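Local coordinates for deoxyribose-phosphate aldolase (PDB 4EIV), which belongs to the deoxyribose-phosphate aldolase family and folds as a TIM barrel, a closed ring of eight parallel strands surrounded by helices, at residues T25-F30 with E278-Y283; F29-A34 with A56-S61; A171-L176 with S203-E208; A191-M196 with K235-D240. One frame throughout, in Å; residues are numbered along the deposited sequence.

Contact 1 (T25-F30 with E278-Y283)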
loop_
_atom_site.group_PDB
_atom_site.type_symbol
_atom_site.label_atom_id
_atom_site.label_comp_id
_atom_site.label_asym_id
_atom_site.label_seq_id
_atom_site.Cartn_x
_atom_site.Cartn_y
_atom_site.Cartn_z
ATOM N N THR A 25 5.390 6.666 -3.720
ATOM C CA THR A 25 4.823 5.366 -3.986
ATOM C C THR A 25 5.705 4.562 -4.944
ATOM O O THR A 25 5.999 3.399 -4.707
ATOM C CB THR A 25 3.409 5.523 -4.588
ATOM O OG1 THR A 25 2.533 6.126 -3.622
ATOM C CG2 THR A 25 2.825 4.167 -4.994
ATOM N N LEU A 26 6.101 5.179 -6.041
ATOM C CA LEU A 26 6.967 4.499 -7.005
ATOM C C LEU A 26 8.326 4.103 -6.404
ATOM O O LEU A 26 8.842 3.050 -6.735
ATOM C CB LEU A 26 7.104 5.344 -8.286
ATOM C CG LEU A 26 5.834 5.391 -9.149
ATOM C CD1 LEU A 26 5.900 6.495 -10.151
ATOM C CD2 LEU A 26 5.544 4.038 -9.819
ATOM N N LEU A 27 8.897 4.943 -5.546
ATOM C CA LEU A 27 10.176 4.606 -4.905
ATOM C C LEU A 27 10.035 3.298 -4.128
ATOM O O LEU A 27 10.942 2.482 -4.100
ATOM C CB LEU A 27 10.676 5.710 -3.976
ATOM C CG LEU A 27 11.154 7.000 -4.647
ATOM C CD1 LEU A 27 11.347 8.090 -3.593
ATOM C CD2 LEU A 27 12.461 6.774 -5.462
ATOM N N ASN A 28 8.880 3.096 -3.496
ATOM C CA ASN A 28 8.617 1.894 -2.718
ATOM C C ASN A 28 8.540 0.600 -3.564
ATOM O O ASN A 28 8.587 -0.491 -3.013
ATOM C CB ASN A 28 7.298 2.081 -1.957
ATOM C CG ASN A 28 6.942 0.893 -1.082
ATOM O OD1 ASN A 28 7.701 0.480 -0.225
ATOM N ND2 ASN A 28 5.745 0.349 -1.294
ATOM N N PHE A 29 8.381 0.756 -4.881
ATOM C CA PHE A 29 8.298 -0.364 -5.829
ATOM C C PHE A 29 9.518 -0.499 -6.734
ATOM O O PHE A 29 9.628 -1.479 -7.481
ATOM C CB PHE A 29 7.130 -0.166 -6.810
ATOM C CG PHE A 29 5.793 0.017 -6.166
ATOM C CD1 PHE A 29 5.426 -0.717 -5.049
ATOM C CD2 PHE A 29 4.865 0.892 -6.736
ATOM C CE1 PHE A 29 4.170 -0.552 -4.479
ATOM C CE2 PHE A 29 3.598 1.046 -6.169
ATOM C CZ PHE A 29 3.258 0.310 -5.043
ATOM N N PHE A 30 10.430 0.464 -6.671
ATOM C CA PHE A 30 11.440 0.585 -7.716
ATOM C C PHE A 30 12.643 -0.302 -7.610
ATOM O O PHE A 30 13.209 -0.488 -6.531
ATOM C CB PHE A 30 11.887 2.071 -7.827
ATOM C CG PHE A 30 12.322 2.506 -9.209
ATOM C CD1 PHE A 30 11.376 2.849 -10.153
ATOM C CD2 PHE A 30 13.652 2.581 -9.566
ATOM C CE1 PHE A 30 11.749 3.255 -11.396
ATOM C CE2 PHE A 30 14.028 2.992 -10.839
ATOM C CZ PHE A 30 13.069 3.311 -11.746
ATOM N N GLU A 278 14.536 11.272 -11.223
ATOM C CA GLU A 278 13.323 12.074 -11.348
ATOM C C GLU A 278 12.406 11.818 -10.148
ATOM O O GLU A 278 11.865 12.743 -9.543
ATOM C CB GLU A 278 12.565 11.751 -12.644
ATOM C CG GLU A 278 11.320 12.649 -12.822
ATOM C CD GLU A 278 10.465 12.326 -14.039
ATOM O OE1 GLU A 278 10.675 11.295 -14.698
ATOM O OE2 GLU A 278 9.586 13.153 -14.349
ATOM N N LEU A 279 12.272 10.554 -9.774
ATOM C CA LEU A 279 11.402 10.196 -8.661
ATOM C C LEU A 279 11.926 10.787 -7.360
ATOM O O LEU A 279 11.173 11.405 -6.600
ATOM C CB LEU A 279 11.302 8.680 -8.512
ATOM C CG LEU A 279 10.664 7.904 -9.669
ATOM C CD1 LEU A 279 10.737 6.403 -9.392
ATOM C CD2 LEU A 279 9.229 8.335 -9.922
ATOM N N ARG A 280 13.219 10.601 -7.112
ATOM C CA ARG A 280 13.803 11.046 -5.860
ATOM C C ARG A 280 13.797 12.570 -5.750
ATOM O O ARG A 280 13.487 13.122 -4.682
ATOM C CB ARG A 280 15.187 10.435 -5.629
ATOM C CG ARG A 280 15.520 10.509 -4.165
ATOM C CD ARG A 280 16.718 9.733 -3.760
ATOM N NE ARG A 280 16.611 8.272 -3.765
ATOM C CZ ARG A 280 15.908 7.535 -2.905
ATOM N NH1 ARG A 280 15.056 8.075 -2.029
ATOM N NH2 ARG A 280 16.003 6.228 -2.971
ATOM N N ASP A 281 14.094 13.261 -6.849
ATOM C CA ASP A 281 14.048 14.718 -6.861
ATOM C C ASP A 281 12.646 15.227 -6.520
ATOM O O ASP A 281 12.483 16.193 -5.766
ATOM C CB ASP A 281 14.534 15.268 -8.209
ATOM C CG ASP A 281 16.050 15.065 -8.421
ATOM O OD1 ASP A 281 16.760 14.601 -7.494
ATOM O OD2 ASP A 281 16.538 15.365 -9.528
ATOM N N CYS A 282 11.635 14.561 -7.064
ATOM C CA CYS A 282 10.257 14.935 -6.819
ATOM C C CYS A 282 9.904 14.744 -5.345
ATOM O O CYS A 282 9.388 15.655 -4.696
ATOM C CB CYS A 282 9.327 14.104 -7.694
ATOM S SG CYS A 282 7.589 14.557 -7.523
ATOM N N TYR A 283 10.178 13.557 -4.817
ATOM C CA TYR A 283 9.891 13.276 -3.423
ATOM C C TYR A 283 10.596 14.218 -2.455
ATOM O O TYR A 283 9.992 14.696 -1.477
ATOM C CB TYR A 283 10.238 11.838 -3.049
ATOM C CG TYR A 283 10.164 11.644 -1.567
ATOM C CD1 TYR A 283 8.941 11.696 -0.911
ATOM C CD2 TYR A 283 11.320 11.488 -0.800
ATOM C CE1 TYR A 283 8.857 11.573 0.462
ATOM C CE2 TYR A 283 11.247 11.357 0.585
ATOM C CZ TYR A 283 10.007 11.404 1.207
ATOM O OH TYR A 283 9.906 11.250 2.560
#

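Contact 2 (F29-A34 with A56-S61)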
loop_
_atom_site.group_PDB
_atom_site.type_symbol
_atom_site.label_atom_id
_atom_site.label_comp_id
_atom_site.label_asym_id
_atom_site.label_seq_id
_atom_site.Cartn_x
_atom_site.Cartn_y
_atom_site.Cartn_z
ATOM N N PHE A 29 8.381 0.756 -4.881
ATOM C CA PHE A 29 8.298 -0.364 -5.829
ATOM C C PHE A 29 9.518 -0.499 -6.734
ATOM O O PHE A 29 9.628 -1.479 -7.481
ATOM C CB PHE A 29 7.130 -0.166 -6.810
ATOM C CG PHE A 29 5.793 0.017 -6.166
ATOM C CD1 PHE A 29 5.426 -0.717 -5.049
ATOM C CD2 PHE A 29 4.865 0.892 -6.736
ATOM C CE1 PHE A 29 4.170 -0.552 -4.479
ATOM C CE2 PHE A 29 3.598 1.046 -6.169
ATOM C CZ PHE A 29 3.258 0.310 -5.043
ATOM N N PHE A 30 10.430 0.464 -6.671
ATOM C CA PHE A 30 11.440 0.585 -7.716
ATOM C C PHE A 30 12.643 -0.302 -7.610
ATOM O O PHE A 30 13.209 -0.488 -6.531
ATOM C CB PHE A 30 11.887 2.071 -7.827
ATOM C CG PHE A 30 12.322 2.506 -9.209
ATOM C CD1 PHE A 30 11.376 2.849 -10.153
ATOM C CD2 PHE A 30 13.652 2.581 -9.566
ATOM C CE1 PHE A 30 11.749 3.255 -11.396
ATOM C CE2 PHE A 30 14.028 2.992 -10.839
ATOM C CZ PHE A 30 13.069 3.311 -11.746
ATOM N N GLU A 31 13.034 -0.831 -8.772
ATOM C CA GLU A 31 14.259 -1.612 -8.924
ATOM C C GLU A 31 15.014 -0.982 -10.094
ATOM O O GLU A 31 14.591 -1.070 -11.239
ATOM C CB GLU A 31 13.928 -3.086 -9.165
ATOM C CG GLU A 31 13.316 -3.760 -7.950
ATOM C CD GLU A 31 12.878 -5.175 -8.170
ATOM O OE1 GLU A 31 12.570 -5.545 -9.307
ATOM O OE2 GLU A 31 12.839 -5.940 -7.182
ATOM N N VAL A 32 16.134 -0.335 -9.789
ATOM C CA VAL A 32 16.889 0.382 -10.805
ATOM C C VAL A 32 17.858 -0.549 -11.540
ATOM O O VAL A 32 18.473 -1.409 -10.929
ATOM C CB VAL A 32 17.646 1.587 -10.178
ATOM C CG1 VAL A 32 18.743 1.146 -9.206
ATOM C CG2 VAL A 32 18.175 2.538 -11.260
ATOM N N ALA A 33 17.957 -0.365 -12.848
ATOM C CA ALA A 33 18.826 -1.159 -13.689
ATOM C C ALA A 33 20.241 -0.595 -13.801
ATOM O O ALA A 33 20.424 0.600 -13.990
ATOM C CB ALA A 33 18.217 -1.261 -15.095
ATOM N N ALA A 34 21.231 -1.476 -13.713
ATOM C CA ALA A 34 22.631 -1.167 -14.030
ATOM C C ALA A 34 23.160 -2.458 -14.682
ATOM O O ALA A 34 23.979 -3.170 -14.106
ATOM C CB ALA A 34 23.423 -0.779 -12.778
ATOM N N ALA A 56 15.005 4.278 0.904
ATOM C CA ALA A 56 15.573 3.390 -0.095
ATOM C C ALA A 56 14.517 2.758 -0.976
ATOM O O ALA A 56 13.397 2.464 -0.535
ATOM C CB ALA A 56 16.368 2.290 0.578
ATOM N N ILE A 57 14.898 2.528 -2.222
ATOM C CA ILE A 57 14.045 1.797 -3.146
ATOM C C ILE A 57 14.176 0.302 -2.843
ATOM O O ILE A 57 14.882 -0.090 -1.896
ATOM C CB ILE A 57 14.365 2.112 -4.615
ATOM C CG1 ILE A 57 15.759 1.633 -5.038
ATOM C CG2 ILE A 57 14.144 3.609 -4.890
ATOM C CD1 ILE A 57 16.038 1.697 -6.530
ATOM N N VAL A 58 13.519 -0.548 -3.635
ATOM C CA VAL A 58 13.569 -1.980 -3.334
ATOM C C VAL A 58 14.958 -2.586 -3.604
ATOM O O VAL A 58 15.487 -3.327 -2.798
ATOM C CB VAL A 58 12.513 -2.779 -4.153
ATOM C CG1 VAL A 58 12.556 -4.246 -3.781
ATOM C CG2 VAL A 58 11.098 -2.202 -3.925
ATOM N N GLY A 59 15.517 -2.301 -4.766
ATOM C CA GLY A 59 16.770 -2.910 -5.147
ATOM C C GLY A 59 17.371 -2.418 -6.435
ATOM O O GLY A 59 16.899 -1.449 -7.056
ATOM N N VAL A 60 18.486 -3.065 -6.779
ATOM C CA VAL A 60 19.243 -2.786 -7.983
ATOM C C VAL A 60 19.405 -4.097 -8.736
ATOM O O VAL A 60 19.608 -5.150 -8.118
ATOM C CB VAL A 60 20.632 -2.148 -7.660
ATOM C CG1 VAL A 60 21.486 -3.067 -6.772
ATOM C CG2 VAL A 60 21.363 -1.740 -8.936
ATOM N N SER A 61 19.279 -4.019 -10.059
ATOM C CA SER A 61 19.491 -5.139 -10.952
ATOM C C SER A 61 20.848 -5.012 -11.617
ATOM O O SER A 61 21.114 -4.032 -12.304
ATOM C CB SER A 61 18.421 -5.217 -12.047
ATOM O OG SER A 61 17.123 -5.426 -11.508
HETATM O O HOH W 1 15.344 -3.609 -12.483
#

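Contact 3 (A171-L176 with S203-E208)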
loop_
_atom_site.group_PDB
_atom_site.type_symbol
_atom_site.label_atom_id
_atom_site.label_comp_id
_atom_site.label_asym_id
_atom_site.label_seq_id
_atom_site.Cartn_x
_atom_site.Cartn_y
_atom_site.Cartn_z
ATOM N N ALA A 171 4.175 -17.548 -23.186
ATOM C CA ALA A 171 5.446 -17.462 -22.457
ATOM C C ALA A 171 5.159 -17.247 -20.959
ATOM O O ALA A 171 5.782 -17.876 -20.107
ATOM C CB ALA A 171 6.289 -16.328 -23.009
ATOM N N ALA A 172 4.191 -16.376 -20.654
ATOM C CA ALA A 172 3.782 -16.115 -19.277
ATOM C C ALA A 172 3.321 -17.397 -18.586
ATOM O O ALA A 172 3.766 -17.711 -17.485
ATOM C CB ALA A 172 2.688 -15.052 -19.245
ATOM N N VAL A 173 2.425 -18.142 -19.247
ATOM C CA VAL A 173 1.906 -19.378 -18.645
ATOM C C VAL A 173 3.019 -20.393 -18.457
ATOM O O VAL A 173 3.085 -21.042 -17.419
ATOM C CB VAL A 173 0.733 -19.954 -19.464
ATOM C CG1 VAL A 173 0.331 -21.340 -18.959
ATOM C CG2 VAL A 173 -0.447 -18.965 -19.459
ATOM N N ALA A 174 3.885 -20.546 -19.447
ATOM C CA ALA A 174 4.994 -21.498 -19.318
ATOM C C ALA A 174 5.926 -21.122 -18.155
ATOM O O ALA A 174 6.392 -21.980 -17.433
ATOM C CB ALA A 174 5.784 -21.609 -20.632
ATOM N N ALA A 175 6.173 -19.841 -17.955
ATOM C CA ALA A 175 7.030 -19.364 -16.870
ATOM C C ALA A 175 6.372 -19.650 -15.522
ATOM O O ALA A 175 7.051 -20.043 -14.580
ATOM C CB ALA A 175 7.268 -17.882 -17.044
ATOM N N LEU A 176 5.056 -19.450 -15.437
ATOM C CA LEU A 176 4.309 -19.769 -14.227
ATOM C C LEU A 176 4.383 -21.267 -13.931
ATOM O O LEU A 176 4.643 -21.683 -12.793
ATOM C CB LEU A 176 2.850 -19.319 -14.325
ATOM C CG LEU A 176 2.678 -17.802 -14.401
ATOM C CD1 LEU A 176 1.240 -17.468 -14.793
ATOM C CD2 LEU A 176 3.083 -17.109 -13.075
ATOM N N SER A 203 -1.401 -9.837 -16.848
ATOM C CA SER A 203 -2.379 -9.831 -15.771
ATOM C C SER A 203 -3.425 -10.909 -15.947
ATOM O O SER A 203 -3.763 -11.592 -14.985
ATOM C CB SER A 203 -3.045 -8.464 -15.668
ATOM O OG SER A 203 -2.110 -7.466 -15.281
ATOM N N ILE A 204 -3.911 -11.093 -17.172
ATOM C CA ILE A 204 -4.891 -12.151 -17.440
ATOM C C ILE A 204 -4.275 -13.518 -17.161
ATOM O O ILE A 204 -4.882 -14.387 -16.520
ATOM C CB ILE A 204 -5.358 -12.121 -18.891
ATOM C CG1 ILE A 204 -6.195 -10.870 -19.137
ATOM C CG2 ILE A 204 -6.187 -13.366 -19.228
ATOM C CD1 ILE A 204 -6.461 -10.640 -20.613
ATOM N N ALA A 205 -3.056 -13.728 -17.653
ATOM C CA ALA A 205 -2.377 -15.000 -17.449
ATOM C C ALA A 205 -2.229 -15.336 -15.974
ATOM O O ALA A 205 -2.488 -16.468 -15.536
ATOM C CB ALA A 205 -1.009 -14.996 -18.129
ATOM N N LEU A 206 -1.801 -14.359 -15.192
ATOM C CA LEU A 206 -1.634 -14.583 -13.768
ATOM C C LEU A 206 -2.973 -14.840 -13.069
ATOM O O LEU A 206 -3.066 -15.728 -12.224
ATOM C CB LEU A 206 -0.910 -13.411 -13.141
ATOM C CG LEU A 206 -0.649 -13.527 -11.654
ATOM C CD1 LEU A 206 0.033 -14.833 -11.291
ATOM C CD2 LEU A 206 0.166 -12.338 -11.224
ATOM N N ARG A 207 -4.010 -14.083 -13.430
ATOM C CA ARG A 207 -5.346 -14.251 -12.843
ATOM C C ARG A 207 -5.841 -15.668 -13.077
ATOM O O ARG A 207 -6.304 -16.338 -12.154
ATOM C CB ARG A 207 -6.328 -13.242 -13.462
ATOM C CG ARG A 207 -7.740 -13.282 -12.851
ATOM C CD ARG A 207 -8.646 -12.139 -13.338
ATOM N NE ARG A 207 -7.940 -10.852 -13.277
ATOM C CZ ARG A 207 -7.511 -10.131 -14.320
ATOM N NH1 ARG A 207 -7.770 -10.485 -15.578
ATOM N NH2 ARG A 207 -6.844 -9.000 -14.104
ATOM N N GLU A 208 -5.717 -16.137 -14.312
ATOM C CA GLU A 208 -6.179 -17.470 -14.671
ATOM C C GLU A 208 -5.351 -18.561 -14.043
ATOM O O GLU A 208 -5.877 -19.599 -13.679
ATOM C CB GLU A 208 -6.221 -17.627 -16.182
ATOM C CG GLU A 208 -7.259 -16.726 -16.790
ATOM C CD GLU A 208 -7.308 -16.791 -18.295
ATOM O OE1 GLU A 208 -8.244 -16.188 -18.850
ATOM O OE2 GLU A 208 -6.427 -17.431 -18.913
#

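Contact 4 (A191-M196 with K235-D240)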
loop_
_atom_site.group_PDB
_atom_site.type_symbol
_atom_site.label_atom_id
_atom_site.label_comp_id
_atom_site.label_asym_id
_atom_site.label_seq_id
_atom_site.Cartn_x
_atom_site.Cartn_y
_atom_site.Cartn_z
ATOM N N ALA A 191 14.947 -3.066 -26.871
ATOM C CA ALA A 191 14.460 -1.876 -27.574
ATOM C C ALA A 191 13.020 -1.500 -27.191
ATOM O O ALA A 191 12.605 -0.359 -27.350
ATOM C CB ALA A 191 14.558 -2.080 -29.091
ATOM N N THR A 192 12.250 -2.462 -26.710
ATOM C CA THR A 192 10.884 -2.194 -26.266
ATOM C C THR A 192 10.727 -2.715 -24.829
ATOM O O THR A 192 11.484 -3.557 -24.324
ATOM C CB THR A 192 9.826 -2.780 -27.219
ATOM O OG1 THR A 192 9.910 -4.202 -27.202
ATOM C CG2 THR A 192 10.022 -2.252 -28.657
ATOM N N HIS A 193 9.709 -2.201 -24.167
ATOM C CA HIS A 193 9.498 -2.420 -22.747
ATOM C C HIS A 193 8.025 -2.634 -22.492
ATOM O O HIS A 193 7.258 -2.909 -23.418
ATOM C CB HIS A 193 10.035 -1.194 -22.004
ATOM C CG HIS A 193 11.458 -0.896 -22.347
ATOM N ND1 HIS A 193 12.510 -1.561 -21.758
ATOM C CD2 HIS A 193 12.003 -0.052 -23.256
ATOM C CE1 HIS A 193 13.645 -1.126 -22.275
ATOM N NE2 HIS A 193 13.368 -0.210 -23.189
ATOM N N ALA A 194 7.597 -2.498 -21.248
ATOM C CA ALA A 194 6.205 -2.717 -20.928
ATOM C C ALA A 194 5.301 -1.781 -21.689
ATOM O O ALA A 194 5.615 -0.606 -21.892
ATOM C CB ALA A 194 5.948 -2.526 -19.425
ATOM N N THR A 195 4.149 -2.313 -22.088
ATOM C CA THR A 195 3.078 -1.478 -22.641
ATOM C C THR A 195 1.786 -1.861 -21.927
ATOM O O THR A 195 1.705 -2.902 -21.263
ATOM C CB THR A 195 2.852 -1.690 -24.127
ATOM O OG1 THR A 195 2.529 -3.059 -24.353
ATOM C CG2 THR A 195 4.078 -1.273 -24.968
ATOM N N MET A 196 0.784 -1.007 -22.053
ATOM C CA MET A 196 -0.533 -1.312 -21.509
ATOM C C MET A 196 -0.980 -2.695 -22.022
ATOM O O MET A 196 -1.490 -3.532 -21.274
ATOM C CB MET A 196 -1.488 -0.197 -21.926
ATOM C CG MET A 196 -2.899 -0.322 -21.448
ATOM S SD MET A 196 -3.817 1.141 -21.964
ATOM C CE MET A 196 -5.469 0.625 -21.473
ATOM N N LYS A 235 6.224 -7.564 -12.347
ATOM C CA LYS A 235 7.198 -6.477 -12.454
ATOM C C LYS A 235 7.048 -5.814 -13.816
ATOM O O LYS A 235 7.206 -6.479 -14.856
ATOM C CB LYS A 235 8.634 -6.965 -12.261
ATOM C CG LYS A 235 9.688 -5.915 -12.502
ATOM C CD LYS A 235 11.062 -6.297 -12.036
ATOM C CE LYS A 235 12.102 -5.278 -12.453
ATOM N NZ LYS A 235 13.458 -5.603 -11.909
ATOM N N ILE A 236 6.727 -4.524 -13.804
ATOM C CA ILE A 236 6.547 -3.720 -14.997
ATOM C C ILE A 236 7.863 -2.990 -15.225
ATOM O O ILE A 236 8.262 -2.136 -14.426
ATOM C CB ILE A 236 5.370 -2.753 -14.840
ATOM C CG1 ILE A 236 4.068 -3.518 -14.556
ATOM C CG2 ILE A 236 5.201 -1.912 -16.076
ATOM C CD1 ILE A 236 2.825 -2.670 -14.379
ATOM N N GLU A 237 8.583 -3.426 -16.257
ATOM C CA GLU A 237 9.883 -2.840 -16.629
ATOM C C GLU A 237 9.615 -1.807 -17.716
ATOM O O GLU A 237 9.083 -2.141 -18.778
ATOM C CB GLU A 237 10.857 -3.934 -17.068
ATOM C CG GLU A 237 12.305 -3.478 -17.299
ATOM C CD GLU A 237 12.513 -2.725 -18.590
ATOM O OE1 GLU A 237 13.174 -1.678 -18.515
ATOM O OE2 GLU A 237 12.021 -3.186 -19.657
ATOM N N VAL A 238 9.910 -0.542 -17.415
ATOM C CA VAL A 238 9.487 0.581 -18.240
ATOM C C VAL A 238 10.571 1.238 -19.038
ATOM O O VAL A 238 10.330 2.265 -19.680
ATOM C CB VAL A 238 8.752 1.648 -17.386
ATOM C CG1 VAL A 238 7.558 1.018 -16.655
ATOM C CG2 VAL A 238 9.686 2.317 -16.404
ATOM N N GLY A 239 11.768 0.693 -19.019
ATOM C CA GLY A 239 12.823 1.260 -19.828
ATOM C C GLY A 239 13.244 2.612 -19.306
ATOM O O GLY A 239 13.473 2.778 -18.099
ATOM N N ASP A 240 13.283 3.591 -20.219
ATOM C CA ASP A 240 13.739 4.940 -19.902
ATOM C C ASP A 240 12.648 6.006 -19.961
ATOM O O ASP A 240 12.933 7.199 -20.125
ATOM C CB ASP A 240 14.938 5.288 -20.795
ATOM C CG ASP A 240 16.146 4.403 -20.497
ATOM O OD1 ASP A 240 16.567 3.645 -21.408
ATOM O OD2 ASP A 240 16.620 4.422 -19.327
#

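Contact 1 (T25-F30 with E278-Y283)
One face of the Arg-280 guanidinium is covered by Leu-27, whose CD2 stands 4.3 Å above the plane, over its centre; NH1 also lies near the other methyl, CD1, and the polar hold on NH1 comes from the carbonyl O of Pro-55. Two rings meet leucine methyls obliquely: Phe-30 receives Leu-279 CD1, and Tyr-283 has Leu-27 CD1 beside it. The contact packs helix 17-27, which precedes the first strand of the TIM barrel, against helix 273-284, which follows the last, so the two ends of the barrel chain are sewn together here by apolar side chains. Leu-27 and Leu-279 carry most of the contact. In Leu-279 CG lies anti to the carbonyl carbon (chi1 -64°), which sends the branch into the 25-30 segment, where the two methyls part company. CD1 comes within 3.7 Å of Phe-30 CD1, and CD2 lies 3.8 Å from Leu-26 CD1, the two leucines crossing at about a right angle. Leu-27 instead slides past Leu-279 in the opposite direction, laying its CD2 3.8 Å from Leu-279 CB. The chi1 of Leu-27, -70°, carries the fork between Leu-279 and Tyr-283. Beyond the two segments, Leu-26 also packs on Thr-246 and Leu-250 of helix 243-257, while Tyr-283 touches Met-251 of the second subunit, placing the contact close to the dimer interface. Leu-27 CD1 marks the far end of the packing, 4.0 Å from Arg-280 NH1 and 3.9 Å from Tyr-283 CB.

Contact 2 (F29-A34 with A56-S61)
The carbonyl O of Phe-30 takes two backbone N-H groups at once: Val-58 N at 2.9 Å, lying in the carbonyl plane but with a bent N-H...O angle of 133°, and Gly-59 N in a weak bond of 3.4 Å. From there the chains run side by side in parallel. Val-32 N donates to Gly-59 O, Ser-61 N returns a nearly straight bond (171°) to Val-32 O at 2.9 Å, and Ala-34 N reaches Ser-61 O. A water fastens the margin as well, donating to Glu-31 O and to Ser-61 OG.

On the face bearing Val-32 and Val-60, packing is apolar. Ile-57 has CG1 between its backbone N and carbonyl carbon (chi1 66°), which swings CD1 over to Val-32 CG1, 3.8 Å away, and up to the edge of the Phe-30 ring, in its plane. Val-60 CG2 closes on Val-32 CG1 at 3.9 Å. Ala-51 of helix 41-52 covers both Val-32 and Ile-57 from outside.

The other face, with Glu-31 and Ser-61, is polar. The Glu-31 carboxylate passes Val-58 CG1 and ends among Lys-235, Arg-268 and Lys-154, all salt-bridge partners; Ser-61 OG bonds Glu-118. An oily outer face and a charged inner one suit neighbouring barrel strands, and strand 30-34, helix 41-52 and strand 59-62 form the first beta-alpha-beta unit of the TIM barrel.

Contact 3 (A171-L176 with S203-E208)
Ala-172 and Ala-205 meet methyl to methyl, CB to CB at 3.9 Å, and this is the tight point between two neighbouring outer helices of the barrel. The backbones lie near each other here: the CA atoms of Val-173 and Ala-205 are 6.2 Å apart, and the axes of the two segments pass at 9.4 Å, inclined by 39°. One turn further along the helix Leu-176 takes over. Its CG, anti to the carbonyl carbon (chi1 -66°), brings CD1 alongside the next helix, 3.9 Å from Ala-205 O and 4.2 Å from Leu-206 CA. The second methyl, CD2, faces Leu-206 CD1 at a slacker 4.2 Å. Both leucines also touch Ile-232, and Leu-176, like Ala-172, rests on Leu-183 of strand 182-184, so this part of the groove is backed by the sheet.

Toward solvent the fit thins out. Val-173, partly exposed, offers CG2 to Ala-205 CB at 4.2 Å, and past it the exposed Glu-208 side chain comes no closer than 6.2 Å to the 171-176 helix. Ala-205 CB thus touches both a buried alanine and a partly exposed valine.

Methyl groups do the touching on the 171-176 side, meeting methyls and backbone atoms of the other helix, and no side-chain polar group joins the two segments. Such a contact depends on shape and burial rather than on directed bonds, consistent with the two alanines setting the spacing.

Contact 4 (A191-M196 with K235-D240)
At the C-terminal end of barrel strand 233-237, the end of a TIM barrel where active sites characteristically open, the loop that follows strand 182-184 folds down and is pinned by a histidine-carboxylate hydrogen bond. His-193 ND1 donates to Glu-237 OE2 over 2.7 Å, almost straight at 166°. The oxygen lies at the ring edge, close to its plane, and uses its syn lone pair; ring and carboxylate are nonetheless turned 64° apart. A bend in the Glu-237 chain (chi2 -76°) brings the carboxylate round to this position, where Ser-186 OG also bonds OE2. The other oxygen is held within the strand's own continuation: Gly-239 N meets Glu-237 OE1 at 2.8 Å from above the carboxylate plane.

Gly-239 does a second job. Its CA stands 3.4 Å from the centroid of the His-193 ring, over one face, in a CH-pi contact. Beside His-193 in the loop, Ala-194 N donates to Glu-237 O at 2.9 Å, nearly along the C=O axis, and Ala-194 CB presses tightly on Ile-236 CG2 at 3.5 Å. Just beyond, Thr-195 caps the start of helix 196-210.

Glu-237 therefore engages the loop through both carboxylate and backbone carbonyl. The imidazole has its edge bonded and one face covered, which should restrict its rotation, and the donated bond places a proton on ND1.

In the fold
Contacts 1 and 2 are neighbours, with centres 10 Å apart, and share Phe-29 and Phe-30: the chain leaves helix 17-27 in one and enters strand 30-34 in the other. Contact 2 meets contact 4 across the barrel interior through a salt bridge, Glu-31 OE1 to Lys-235 NZ at 2.7 Å, though their centres are 15 Å apart. Contact 3 stands off to the outside, about 24 Å from contact 2 and 28 Å from contact 1, centre to centre. It is tied to contact 4 by sequence: their segments alternate along the chain, and the 191-196 segment leads into helix 196-210, which carries the second half of contact 3. Contact 1, joining the chain's ends, encloses contacts 3 and 4 in its loop.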